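Local coordinates for protein prolyl oligopeptidase (Galerina marginata, PDB 5N4B) that cleaves peptide bonds after proline and closes peptides into macrocycles during the biosynthesis of the amanitin toxins, at residues Ala573-Ala578 against Ala713-Phe718; Pro510-Phe515 against Ala521-Pro526; Asp64-Ile69 against Ile719-Gly724; Lys672-Leu677 against Leu688-Asp693; Gln70-Lys75 against Gln517-Ile522. The protein carries 1 engineered substitution. All blocks are in the same frame, centred on the assembly; numbering follows the deposited sequence.

All five contacts lie in the alpha/beta-hydrolase part and the N-terminal helices packed on it. Contacts 1, 2 and 4 reach the same eight-stranded mixed sheet, through strands 572-577, 522-526 and 688-693. Contacts 1 and 3 share helix 705-722, contacts 2 and 5 helix 510-519, contacts 3 and 5 helix 68-80. Contacts 1, 2, 3 and 5 form one touching cluster with centres 10 to 17 Å apart, which contact 4 joins through the salt bridge of Lys691 NZ with Asp714 OD2 (2.8 Å). Along the chain, contact 2 closes before contact 1 opens, contact 4 lies within contact 1's span, and contact 3 encloses all others, tying the chain's beginning to the hydrolase fold.

Contact 1. Residues Ala573-Ala578 against Ala713-Phe718; sequences AINGAA and ADKWGF. Engineered in segment 573-578: Ala578 (natural residue Ser).
The indole of Trp716 carries Lys715 on one face, CE lying 3.3 Å above the plane and displaced toward the rim, while the amide oxygen of Asn575 approaches the ring obliquely, OD1 lying 3.8 Å from Trp716 CH2. The amide of Asn575 stands steeply to the indole, the two planes 78° apart. Across the contact, Lys715 NZ donates to Asn575 OD1 at 3.1 Å; the ammonium sits above the carbonyl plane, 37° out of it, so the bond misses the lone-pair directions. The lysine chain leaves the helix extended and bends at chi3 (82°), which turns CE over the indole and NZ to the amide. Neither polar end depends on this bond alone. Lys715 NZ also forms a salt bridge with Glu602 OE2, and Asn575 ND2 donates to that same carboxylate oxygen and to Val600 O. Glu602 thus grips both side chains, which probably helps fix the rotation of the amide. The bound peptide packs polar side-chain atoms on Asn575 and Lys715. Asn575 belongs to strand 572-577, which leads to Ala578, the engineered replacement of the charge-relay serine at the N-cap of the next helix. The strand runs between parallel neighbours 492-495 and 598-602; helix 705-722 packs against this sheet, and helix 68-80 packs on the latter helix at Ala713 and Asp714, its Phe76 ring roughly perpendicular to Trp716.

Contact 2. Residues Pro510-Phe515 against Ala521-Pro526; sequences PIILTF and AIFAVP
With chi1 at -67°, Ile512 places CG2 anti to its backbone N and CG1 beside it, and chi2 at 171° extends the chain, so that both CG2 and CD1 reach the ring of Phe523. The contact belongs to the beta-alpha-beta unit formed by strand 492-495, helix 510-519 and strand 522-526, part of the alpha/beta-hydrolase sheet, and it packs the helix on the strand that follows it. The isoleucine lies over one ring face: CG2 makes a CH-pi contact 4.0 Å from the Phe523 centroid and 19° off the normal, nearer the CG end, while CD1 comes within 3.6 Å of Phe523 CZ at the far end. The two methyls therefore span the length of the ring. Phe515, one turn further along the helix, and Phe523 both also touch Ile493 of strand 492-495, which links the two parts of the interface. Within the helix, Pro510 O accepts from Thr514 N and Thr514 OG1 on opposite faces of its plane. At the start of the strand segment Phe515 CE1 comes within 3.8 Å of Ala521 CB, the methyl meeting the ring obliquely.

Contact 3. Residues Asp64-Ile69 against Ile719-Gly724; sequences DQNADI and IARALG
Arg721 lays its guanidinium flat against the side-chain amide of Asn66, the two planes 10° apart and stacked. Asn66 CG sits 3.6 Å above the guanidinium plane, displaced toward the rim, and the two side chains run past each other in opposite directions. Asn66 ND2 also comes within 3.5 Å of Arg721 CB, so the amide covers the base of the arginine as well as its head. A bend at chi3 (-69°) turns the guanidinium toward the backbone of Gln65, where Arg721 NH2 makes a weak hydrogen bond to Gln65 O at 3.4 Å. A water ties the same groups together: it accepts from Arg721 NH1 at 2.9 Å and from Ala67 N, and donates to Gln65 O. The amide is itself held in place, because Asn66 OD1 accepts from Asp68 N at 2.9 Å. Asp68 OD2 lies 4.9 Å from Arg721 NH1, an opposite charge that may stabilise the guanidinium without touching it. Further out, Ile69 packs on Ala713 and Asp714 of helix 705-722. The last turn of helix 705-722, closed by a Schellman motif at Gly724, meets the capped entry to helix 68-80.

Contact 4. Residues Lys672-Leu677 against Leu688-Asp693; sequences KFIATL and LLIKID
Helix 668-680 and strand 688-693 are the last two elements of a beta-alpha-beta unit that starts with strand 653-659, and Ile674 is the main link between them. Its CD1 rests against the strand backbone, 3.7 Å from Leu688 C, and 4.0 Å from Leu688 CB. Chi1 of -164° sets CG1 anti to the backbone N, and chi2 of 63° folds CD1 onto the strand, while CG2 meets Ile690 CG2 at 4.1 Å. One turn on, Leu677 CB touches Leu688 CD1 at 4.2 Å. The segments run nearly antiparallel, 155° between their directions, with axes 8.8 Å apart, as when a helix returns along the sheet of an alpha/beta-hydrolase fold; strand 688-693 is an outermost strand here. Trp51 of helix 46-64 touches Ile674, and Gln55 of the same helix touches Ile690. The side chain of Ile690 is about 11 Å from that of the charge-relay Asp662. Within the helix, Thr676 OG1 donates to Lys672 O at 2.7 Å.

Contact 5. Residues Gln70-Lys75 against Gln517-Ile522; sequences QKLAEK and QTYGAI
Leu72 turns both methyls of its fork to the hydroxyl of Tyr519, with CD1 and CD2 each 3.7 Å from Tyr519 OH. The two side chains come from opposite directions, and CD2 also lies 3.9 Å from Tyr519 CE2, oblique to the ring. On the tyrosine's own helix, Thr518 CG2 sits over the centre of one ring face, 3.8 Å above the plane. The same methyl lies 4.4 Å from Leu72 CD2, a loose approach that brings the leucine, the threonine and the ring into one apolar patch. A second, polar link runs beside it. Lys75 crosses the threonine at an angle, CD 3.8 Å from Thr518 OG1, and a bend at chi4 (-64°) turns the ammonium to a water that it shares with the hydroxyl. Lys75 NZ donates to the water at 3.0 Å, and the water donates to Thr518 OG1 at 2.6 Å. Thr518 OG1 is also hydrogen-bonded to Thr514 O one turn back, which probably helps orient the hydroxyl toward the water. Leu727 of the C-terminal tail touches Thr518 and Tyr519, and Ala720 of helix 705-722 packs on the tyrosine too. Gly520, at positive phi, ends helix 510-519 just beyond. The arrangement is a helix-to-helix contact in which N-terminal helix 68-80 packs against helix 510-519 of the alpha/beta-hydrolase fold.

Contact 1. Residues Ala573-Ala578 against Ala713-Phe718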
# COMPACT_ATOMS: atom_id res chain seq x y z
N ALA A 573 19.92 -7.62 -8.61
CA ALA A 573 18.89 -6.92 -9.34
C ALA A 573 18.04 -6.16 -8.35
O ALA A 573 17.87 -6.61 -7.21
CB ALA A 573 17.99 -7.87 -10.11
N ILE A 574 17.52 -5.02 -8.75
CA ILE A 574 16.69 -4.20 -7.86
C ILE A 574 15.32 -3.97 -8.45
O ILE A 574 15.14 -3.87 -9.67
CB ILE A 574 17.36 -2.87 -7.45
CG1 ILE A 574 17.81 -2.08 -8.66
CG2 ILE A 574 18.53 -3.13 -6.48
CD1 ILE A 574 18.38 -0.67 -8.31
N ASN A 575 14.34 -3.84 -7.55
CA ASN A 575 12.94 -3.68 -7.91
C ASN A 575 12.24 -2.87 -6.84
O ASN A 575 12.57 -2.97 -5.65
CB ASN A 575 12.32 -5.09 -8.05
CG ASN A 575 10.84 -5.12 -8.37
OD1 ASN A 575 10.09 -5.86 -7.72
ND2 ASN A 575 10.40 -4.37 -9.36
N GLY A 576 11.27 -2.05 -7.27
CA GLY A 576 10.45 -1.26 -6.36
C GLY A 576 9.41 -0.53 -7.18
O GLY A 576 9.53 -0.43 -8.40
N ALA A 577 8.36 -0.10 -6.48
CA ALA A 577 7.23 0.56 -7.12
C ALA A 577 6.91 1.88 -6.44
O ALA A 577 7.02 2.02 -5.22
CB ALA A 577 5.98 -0.34 -7.08
N ALA A 578 6.49 2.86 -7.24
CA ALA A 578 6.08 4.19 -6.76
C ALA A 578 7.29 4.87 -6.15
O ALA A 578 8.26 5.11 -6.90
CB ALA A 578 4.80 4.12 -5.91
N ALA A 713 5.94 -12.88 -15.00
CA ALA A 713 6.87 -13.68 -15.76
C ALA A 713 7.79 -12.82 -16.61
O ALA A 713 8.99 -13.11 -16.74
CB ALA A 713 6.10 -14.67 -16.63
N ASP A 714 7.26 -11.76 -17.22
CA ASP A 714 8.11 -10.85 -18.00
C ASP A 714 9.17 -10.20 -17.12
O ASP A 714 10.35 -10.13 -17.49
CB ASP A 714 7.26 -9.73 -18.60
CG ASP A 714 6.48 -10.11 -19.84
OD1 ASP A 714 6.69 -11.19 -20.37
OD2 ASP A 714 5.63 -9.28 -20.28
N LYS A 715 8.77 -9.71 -15.95
CA LYS A 715 9.68 -9.00 -15.06
C LYS A 715 10.79 -9.91 -14.55
O LYS A 715 11.99 -9.61 -14.67
CB LYS A 715 8.92 -8.43 -13.85
CG LYS A 715 9.76 -8.00 -12.72
CD LYS A 715 8.95 -7.20 -11.72
CE LYS A 715 8.18 -8.05 -10.81
NZ LYS A 715 7.97 -7.28 -9.50
N TRP A 716 10.40 -11.05 -13.97
CA TRP A 716 11.39 -11.93 -13.37
C TRP A 716 12.19 -12.66 -14.44
O TRP A 716 13.37 -12.94 -14.25
CB TRP A 716 10.72 -12.91 -12.38
CG TRP A 716 10.04 -12.23 -11.24
CD1 TRP A 716 8.72 -12.35 -10.89
CD2 TRP A 716 10.61 -11.30 -10.32
NE1 TRP A 716 8.45 -11.57 -9.80
CE2 TRP A 716 9.59 -10.89 -9.44
CE3 TRP A 716 11.89 -10.78 -10.16
CZ2 TRP A 716 9.80 -9.98 -8.40
CZ3 TRP A 716 12.11 -9.87 -9.13
CH2 TRP A 716 11.08 -9.49 -8.26
N GLY A 717 11.57 -12.93 -15.59
CA GLY A 717 12.33 -13.51 -16.70
C GLY A 717 13.35 -12.54 -17.27
O GLY A 717 14.48 -12.93 -17.61
N PHE A 718 12.97 -11.27 -17.35
CA PHE A 718 13.91 -10.24 -17.79
C PHE A 718 15.10 -10.20 -16.86
O PHE A 718 16.25 -10.15 -17.29
CB PHE A 718 13.22 -8.89 -17.88
CG PHE A 718 14.14 -7.75 -18.26
CD1 PHE A 718 14.31 -7.45 -19.59
CD2 PHE A 718 14.78 -7.01 -17.31
CE1 PHE A 718 15.16 -6.42 -20.01
CE2 PHE A 718 15.63 -5.97 -17.70
CZ PHE A 718 15.80 -5.68 -19.03

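Contact 2. Residues Pro510-Phe515 against Ala521-Pro526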
# COMPACT_ATOMS: atom_id res chain seq x y z
N PRO A 510 4.20 -16.24 -3.32
CA PRO A 510 4.56 -17.52 -3.92
C PRO A 510 5.36 -17.35 -5.18
O PRO A 510 6.17 -18.23 -5.48
CB PRO A 510 3.19 -18.20 -4.17
CG PRO A 510 2.24 -17.01 -4.28
CD PRO A 510 2.75 -16.01 -3.25
N ILE A 511 5.18 -16.26 -5.92
CA ILE A 511 5.98 -16.06 -7.12
C ILE A 511 7.44 -15.85 -6.75
O ILE A 511 8.35 -16.41 -7.39
CB ILE A 511 5.40 -14.92 -7.95
CG1 ILE A 511 4.07 -15.41 -8.61
CG2 ILE A 511 6.42 -14.37 -8.95
CD1 ILE A 511 3.42 -14.45 -9.57
N ILE A 512 7.72 -14.98 -5.77
CA ILE A 512 9.11 -14.78 -5.37
C ILE A 512 9.71 -16.09 -4.91
O ILE A 512 10.83 -16.44 -5.33
CB ILE A 512 9.25 -13.66 -4.33
CG1 ILE A 512 8.89 -12.34 -5.01
CG2 ILE A 512 10.66 -13.63 -3.79
CD1 ILE A 512 8.76 -11.12 -4.10
N LEU A 513 9.03 -16.85 -4.04
CA LEU A 513 9.62 -18.11 -3.59
C LEU A 513 9.87 -19.06 -4.75
O LEU A 513 10.87 -19.76 -4.78
CB LEU A 513 8.74 -18.78 -2.52
CG LEU A 513 8.57 -17.96 -1.24
CD1 LEU A 513 7.75 -18.76 -0.25
CD2 LEU A 513 9.88 -17.51 -0.61
N THR A 514 8.97 -19.10 -5.71
CA THR A 514 9.18 -19.94 -6.88
C THR A 514 10.43 -19.51 -7.64
O THR A 514 11.23 -20.36 -8.05
CB THR A 514 7.94 -19.86 -7.76
OG1 THR A 514 6.83 -20.41 -7.06
CG2 THR A 514 8.11 -20.65 -9.03
N PHE A 515 10.63 -18.22 -7.82
CA PHE A 515 11.85 -17.75 -8.46
C PHE A 515 13.08 -18.19 -7.68
O PHE A 515 14.07 -18.67 -8.25
CB PHE A 515 11.82 -16.24 -8.58
CG PHE A 515 12.96 -15.63 -9.35
CD1 PHE A 515 14.13 -15.30 -8.70
CD2 PHE A 515 12.86 -15.41 -10.71
CE1 PHE A 515 15.17 -14.73 -9.38
CE2 PHE A 515 13.90 -14.84 -11.39
CZ PHE A 515 15.05 -14.51 -10.74
N ALA A 521 18.28 -18.35 -6.17
CA ALA A 521 18.53 -16.93 -5.95
C ALA A 521 18.08 -16.59 -4.54
O ALA A 521 17.44 -17.38 -3.87
CB ALA A 521 17.75 -16.09 -6.96
N ILE A 522 18.44 -15.39 -4.08
CA ILE A 522 18.02 -14.91 -2.77
C ILE A 522 17.19 -13.64 -2.95
O ILE A 522 17.29 -12.95 -3.99
CB ILE A 522 19.21 -14.69 -1.83
CG1 ILE A 522 20.05 -13.48 -2.25
CG2 ILE A 522 20.07 -15.94 -1.71
CD1 ILE A 522 21.19 -13.16 -1.33
N PHE A 523 16.33 -13.34 -1.96
CA PHE A 523 15.52 -12.13 -1.94
C PHE A 523 15.95 -11.31 -0.73
O PHE A 523 16.02 -11.82 0.38
CB PHE A 523 14.05 -12.50 -1.80
CG PHE A 523 13.06 -11.40 -1.87
CD1 PHE A 523 12.99 -10.60 -2.99
CD2 PHE A 523 12.16 -11.22 -0.85
CE1 PHE A 523 12.05 -9.59 -3.10
CE2 PHE A 523 11.22 -10.18 -0.95
CZ PHE A 523 11.19 -9.39 -2.05
N ALA A 524 16.24 -10.04 -0.94
CA ALA A 524 16.81 -9.17 0.07
C ALA A 524 15.91 -7.96 0.25
O ALA A 524 15.56 -7.30 -0.73
CB ALA A 524 18.21 -8.73 -0.32
N VAL A 525 15.61 -7.62 1.50
CA VAL A 525 14.70 -6.51 1.82
C VAL A 525 15.34 -5.64 2.89
O VAL A 525 15.16 -5.90 4.10
CB VAL A 525 13.34 -7.01 2.29
CG1 VAL A 525 12.37 -5.86 2.48
CG2 VAL A 525 12.75 -8.02 1.30
N PRO A 526 16.15 -4.66 2.51
CA PRO A 526 16.81 -3.80 3.50
C PRO A 526 15.83 -2.78 4.05
O PRO A 526 15.06 -2.14 3.33
CB PRO A 526 17.93 -3.13 2.71
CG PRO A 526 17.42 -3.10 1.30
CD PRO A 526 16.62 -4.37 1.15

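Contact 3. Residues Asp64-Ile69 against Ile719-Gly724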
# COMPACT_ATOMS: atom_id res chain seq x y z
N ASP A 64 10.22 -11.47 -26.32
CA ASP A 64 9.90 -12.60 -27.20
C ASP A 64 11.10 -13.47 -27.51
O ASP A 64 10.91 -14.64 -27.86
CB ASP A 64 9.39 -12.08 -28.55
CG ASP A 64 7.97 -11.56 -28.54
OD1 ASP A 64 7.23 -11.82 -27.58
OD2 ASP A 64 7.59 -10.86 -29.53
N GLN A 65 12.31 -12.94 -27.39
CA GLN A 65 13.54 -13.70 -27.62
C GLN A 65 13.83 -14.70 -26.50
O GLN A 65 14.64 -15.61 -26.71
CB GLN A 65 14.75 -12.77 -27.74
CG GLN A 65 14.65 -11.73 -28.86
CD GLN A 65 15.82 -10.73 -28.86
OE1 GLN A 65 15.71 -9.65 -29.45
NE2 GLN A 65 16.95 -11.08 -28.21
N ASN A 66 13.17 -14.58 -25.36
CA ASN A 66 13.50 -15.32 -24.13
C ASN A 66 12.42 -16.40 -23.93
O ASN A 66 11.34 -16.12 -23.41
CB ASN A 66 13.52 -14.33 -22.98
CG ASN A 66 13.90 -14.98 -21.67
OD1 ASN A 66 13.95 -16.22 -21.58
ND2 ASN A 66 14.17 -14.18 -20.67
N ALA A 67 12.72 -17.65 -24.32
CA ALA A 67 11.74 -18.72 -24.17
C ALA A 67 11.51 -19.10 -22.72
O ALA A 67 10.50 -19.73 -22.40
CB ALA A 67 12.19 -19.95 -24.96
N ASP A 68 12.38 -18.68 -21.81
CA ASP A 68 12.16 -19.02 -20.42
C ASP A 68 11.01 -18.26 -19.79
O ASP A 68 10.49 -18.69 -18.76
CB ASP A 68 13.42 -18.78 -19.60
CG ASP A 68 14.55 -19.72 -19.99
OD1 ASP A 68 14.36 -20.68 -20.80
OD2 ASP A 68 15.66 -19.51 -19.47
N ILE A 69 10.58 -17.13 -20.37
CA ILE A 69 9.47 -16.38 -19.79
C ILE A 69 8.21 -17.24 -19.74
O ILE A 69 7.49 -17.23 -18.74
CB ILE A 69 9.27 -15.04 -20.53
CG1 ILE A 69 10.44 -14.11 -20.19
CG2 ILE A 69 7.98 -14.37 -20.10
CD1 ILE A 69 10.50 -12.89 -21.03
N ILE A 719 14.83 -10.17 -15.56
CA ILE A 719 15.90 -10.14 -14.59
C ILE A 719 16.77 -11.38 -14.73
O ILE A 719 18.00 -11.30 -14.73
CB ILE A 719 15.34 -9.99 -13.17
CG1 ILE A 719 14.84 -8.56 -12.93
CG2 ILE A 719 16.40 -10.37 -12.14
CD1 ILE A 719 14.02 -8.38 -11.70
N ALA A 720 16.16 -12.57 -14.82
CA ALA A 720 16.94 -13.80 -14.89
C ALA A 720 17.88 -13.80 -16.08
O ALA A 720 19.07 -14.14 -15.96
CB ALA A 720 16.04 -15.03 -14.94
N ARG A 721 17.37 -13.41 -17.25
CA ARG A 721 18.23 -13.38 -18.44
C ARG A 721 19.32 -12.33 -18.30
O ARG A 721 20.48 -12.60 -18.63
CB ARG A 721 17.39 -13.12 -19.69
CG ARG A 721 18.28 -12.96 -20.89
CD ARG A 721 17.65 -13.37 -22.18
NE ARG A 721 17.48 -14.82 -22.22
CZ ARG A 721 17.20 -15.47 -23.33
NH1 ARG A 721 17.02 -16.79 -23.32
NH2 ARG A 721 17.08 -14.78 -24.46
N ALA A 722 18.98 -11.16 -17.78
CA ALA A 722 20.01 -10.13 -17.61
C ALA A 722 21.12 -10.59 -16.69
O ALA A 722 22.25 -10.13 -16.84
CB ALA A 722 19.42 -8.87 -17.02
N LEU A 723 20.82 -11.41 -15.67
CA LEU A 723 21.84 -11.93 -14.75
C LEU A 723 22.45 -13.23 -15.23
O LEU A 723 23.32 -13.78 -14.54
CB LEU A 723 21.20 -12.13 -13.36
CG LEU A 723 20.53 -10.88 -12.74
CD1 LEU A 723 20.07 -11.18 -11.32
CD2 LEU A 723 21.42 -9.62 -12.81
N GLY A 724 22.06 -13.72 -16.40
CA GLY A 724 22.63 -14.92 -16.98
C GLY A 724 22.18 -16.20 -16.31
O GLY A 724 22.89 -17.21 -16.38
O HOH W 1 15.33 -18.29 -25.08

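Contact 4. Residues Lys672-Leu677 against Leu688-Asp693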
# COMPACT_ATOMS: atom_id res chain seq x y z
N LYS A 672 9.96 10.31 -19.26
CA LYS A 672 11.11 11.20 -19.35
C LYS A 672 12.38 10.46 -18.99
O LYS A 672 13.42 10.67 -19.61
CB LYS A 672 10.93 12.41 -18.45
CG LYS A 672 9.89 13.41 -18.91
CD LYS A 672 9.98 14.67 -18.04
CE LYS A 672 8.88 15.58 -18.36
NZ LYS A 672 8.97 16.73 -17.47
N PHE A 673 12.33 9.63 -17.96
CA PHE A 673 13.54 8.94 -17.54
C PHE A 673 14.06 8.03 -18.65
O PHE A 673 15.26 8.07 -18.97
CB PHE A 673 13.35 8.21 -16.21
CG PHE A 673 14.61 7.63 -15.66
CD1 PHE A 673 15.60 8.47 -15.19
CD2 PHE A 673 14.81 6.28 -15.66
CE1 PHE A 673 16.77 7.96 -14.67
CE2 PHE A 673 15.99 5.74 -15.13
CZ PHE A 673 16.97 6.61 -14.66
N ILE A 674 13.20 7.21 -19.25
CA ILE A 674 13.66 6.27 -20.27
C ILE A 674 14.12 7.02 -21.52
O ILE A 674 15.11 6.66 -22.16
CB ILE A 674 12.63 5.17 -20.57
CG1 ILE A 674 13.25 3.98 -21.35
CG2 ILE A 674 11.48 5.73 -21.35
CD1 ILE A 674 14.32 3.25 -20.59
N ALA A 675 13.43 8.10 -21.88
CA ALA A 675 13.88 8.88 -23.04
C ALA A 675 15.26 9.48 -22.79
O ALA A 675 16.10 9.55 -23.70
CB ALA A 675 12.84 9.96 -23.34
N THR A 676 15.50 9.93 -21.56
CA THR A 676 16.78 10.51 -21.20
C THR A 676 17.88 9.45 -21.18
O THR A 676 19.00 9.69 -21.65
CB THR A 676 16.63 11.23 -19.84
OG1 THR A 676 15.64 12.25 -19.97
CG2 THR A 676 17.89 11.89 -19.42
N LEU A 677 17.60 8.26 -20.65
CA LEU A 677 18.57 7.18 -20.71
C LEU A 677 18.92 6.86 -22.15
O LEU A 677 20.09 6.71 -22.50
CB LEU A 677 18.03 5.93 -20.05
CG LEU A 677 17.97 5.83 -18.54
CD1 LEU A 677 17.37 4.50 -18.13
CD2 LEU A 677 19.36 6.01 -17.95
N LEU A 688 17.63 -0.98 -22.40
CA LEU A 688 16.94 0.02 -21.59
C LEU A 688 15.54 0.13 -22.18
O LEU A 688 15.35 0.78 -23.22
CB LEU A 688 17.69 1.34 -21.57
CG LEU A 688 19.17 1.17 -21.17
CD1 LEU A 688 19.93 2.47 -21.34
CD2 LEU A 688 19.36 0.71 -19.76
N LEU A 689 14.56 -0.50 -21.57
CA LEU A 689 13.25 -0.75 -22.16
C LEU A 689 12.12 -0.28 -21.24
O LEU A 689 12.31 -0.12 -20.02
CB LEU A 689 13.02 -2.23 -22.37
CG LEU A 689 14.09 -2.92 -23.20
CD1 LEU A 689 13.83 -4.42 -23.18
CD2 LEU A 689 14.13 -2.36 -24.59
N ILE A 690 10.94 -0.04 -21.81
CA ILE A 690 9.75 0.31 -21.03
C ILE A 690 8.54 -0.42 -21.57
O ILE A 690 8.32 -0.48 -22.80
CB ILE A 690 9.51 1.84 -20.93
CG1 ILE A 690 8.32 2.13 -20.02
CG2 ILE A 690 9.29 2.45 -22.33
CD1 ILE A 690 8.25 3.61 -19.66
N LYS A 691 7.75 -0.99 -20.65
CA LYS A 691 6.44 -1.57 -20.91
C LYS A 691 5.38 -0.61 -20.43
O LYS A 691 5.50 -0.02 -19.35
CB LYS A 691 6.28 -2.87 -20.12
CG LYS A 691 6.92 -4.03 -20.71
CD LYS A 691 6.69 -5.28 -19.83
CE LYS A 691 5.23 -5.65 -19.68
NZ LYS A 691 4.97 -6.93 -18.93
N ILE A 692 4.29 -0.49 -21.19
CA ILE A 692 3.25 0.50 -20.95
C ILE A 692 1.92 -0.22 -21.09
O ILE A 692 1.48 -0.51 -22.21
CB ILE A 692 3.33 1.69 -21.91
CG1 ILE A 692 4.73 2.32 -21.82
CG2 ILE A 692 2.23 2.68 -21.54
CD1 ILE A 692 5.21 3.13 -22.99
N ASP A 693 1.26 -0.50 -19.97
CA ASP A 693 -0.05 -1.15 -20.03
C ASP A 693 -1.09 -0.09 -20.36
O ASP A 693 -1.27 0.85 -19.60
CB ASP A 693 -0.34 -1.83 -18.70
CG ASP A 693 -1.64 -2.67 -18.72
OD1 ASP A 693 -2.53 -2.40 -19.55
OD2 ASP A 693 -1.78 -3.60 -17.89

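Contact 5. Residues Gln70-Lys75 against Gln517-Ile522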
# COMPACT_ATOMS: atom_id res chain seq x y z
N GLN A 70 7.89 -17.95 -20.83
CA GLN A 70 6.70 -18.80 -20.80
C GLN A 70 6.81 -19.91 -19.77
O GLN A 70 5.79 -20.33 -19.18
CB GLN A 70 6.44 -19.41 -22.18
CG GLN A 70 5.59 -18.54 -23.05
CD GLN A 70 4.13 -18.66 -22.66
OE1 GLN A 70 3.68 -18.05 -21.69
NE2 GLN A 70 3.41 -19.51 -23.36
N LYS A 71 8.02 -20.45 -19.56
CA LYS A 71 8.23 -21.45 -18.53
C LYS A 71 7.95 -20.86 -17.14
O LYS A 71 7.31 -21.49 -16.29
CB LYS A 71 9.65 -22.04 -18.60
CG LYS A 71 9.99 -22.66 -19.97
CD LYS A 71 11.37 -23.32 -19.99
CE LYS A 71 11.61 -24.16 -21.26
NZ LYS A 71 11.39 -23.38 -22.53
N LEU A 72 8.38 -19.62 -16.92
CA LEU A 72 8.13 -18.97 -15.65
C LEU A 72 6.64 -18.66 -15.49
O LEU A 72 6.10 -18.79 -14.40
CB LEU A 72 8.94 -17.69 -15.52
CG LEU A 72 10.42 -17.88 -15.35
CD1 LEU A 72 11.03 -16.46 -15.18
CD2 LEU A 72 10.84 -18.76 -14.20
N ALA A 73 5.96 -18.26 -16.55
CA ALA A 73 4.52 -18.04 -16.43
C ALA A 73 3.80 -19.30 -15.94
O ALA A 73 2.92 -19.23 -15.07
CB ALA A 73 3.92 -17.60 -17.75
N GLU A 74 4.15 -20.45 -16.49
CA GLU A 74 3.56 -21.72 -16.08
C GLU A 74 3.83 -21.98 -14.61
O GLU A 74 2.93 -22.39 -13.86
CB GLU A 74 4.14 -22.81 -16.95
CG GLU A 74 3.74 -24.21 -16.64
CD GLU A 74 4.47 -25.30 -17.45
OE1 GLU A 74 5.24 -25.00 -18.46
OE2 GLU A 74 4.36 -26.46 -17.01
N LYS A 75 5.08 -21.79 -14.17
CA LYS A 75 5.43 -22.03 -12.76
C LYS A 75 4.73 -21.03 -11.84
O LYS A 75 4.27 -21.39 -10.76
CB LYS A 75 6.94 -21.91 -12.57
CG LYS A 75 7.80 -22.95 -13.30
CD LYS A 75 9.30 -22.58 -13.19
CE LYS A 75 10.21 -23.52 -13.99
NZ LYS A 75 10.16 -24.89 -13.50
N GLN A 517 13.54 -20.73 -5.66
CA GLN A 517 13.76 -22.16 -5.84
C GLN A 517 14.21 -22.50 -7.25
O GLN A 517 15.13 -23.30 -7.43
CB GLN A 517 12.50 -22.92 -5.46
CG GLN A 517 12.66 -24.43 -5.49
CD GLN A 517 11.51 -25.20 -4.90
OE1 GLN A 517 10.60 -24.67 -4.31
NE2 GLN A 517 11.53 -26.50 -5.12
N THR A 518 13.64 -21.87 -8.25
CA THR A 518 13.95 -22.20 -9.63
C THR A 518 15.40 -21.88 -9.96
O THR A 518 16.06 -22.62 -10.69
CB THR A 518 13.01 -21.40 -10.55
OG1 THR A 518 11.65 -21.87 -10.35
CG2 THR A 518 13.36 -21.56 -12.01
N TYR A 519 15.89 -20.78 -9.46
CA TYR A 519 17.20 -20.28 -9.83
C TYR A 519 18.22 -20.33 -8.71
O TYR A 519 19.40 -20.00 -8.97
CB TYR A 519 17.06 -18.84 -10.35
CG TYR A 519 16.32 -18.71 -11.64
CD1 TYR A 519 16.89 -19.16 -12.84
CD2 TYR A 519 15.10 -18.07 -11.70
CE1 TYR A 519 16.23 -19.02 -14.04
CE2 TYR A 519 14.46 -17.90 -12.90
CZ TYR A 519 15.04 -18.37 -14.05
OH TYR A 519 14.36 -18.16 -15.25
N GLY A 520 17.86 -20.73 -7.50
CA GLY A 520 18.84 -20.70 -6.43
C GLY A 520 19.22 -19.27 -6.09
O GLY A 520 20.39 -19.00 -5.75
N ALA A 521 18.28 -18.35 -6.17
CA ALA A 521 18.53 -16.93 -5.95
C ALA A 521 18.08 -16.59 -4.54
O ALA A 521 17.44 -17.38 -3.87
CB ALA A 521 17.75 -16.09 -6.96
N ILE A 522 18.44 -15.39 -4.08
CA ILE A 522 18.02 -14.91 -2.77
C ILE A 522 17.19 -13.64 -2.95
O ILE A 522 17.29 -12.95 -3.99
CB ILE A 522 19.21 -14.69 -1.83
CG1 ILE A 522 20.05 -13.48 -2.25
CG2 ILE A 522 20.07 -15.94 -1.71
CD1 ILE A 522 21.19 -13.16 -1.33
O HOH W 2 11.15 -24.39 -10.67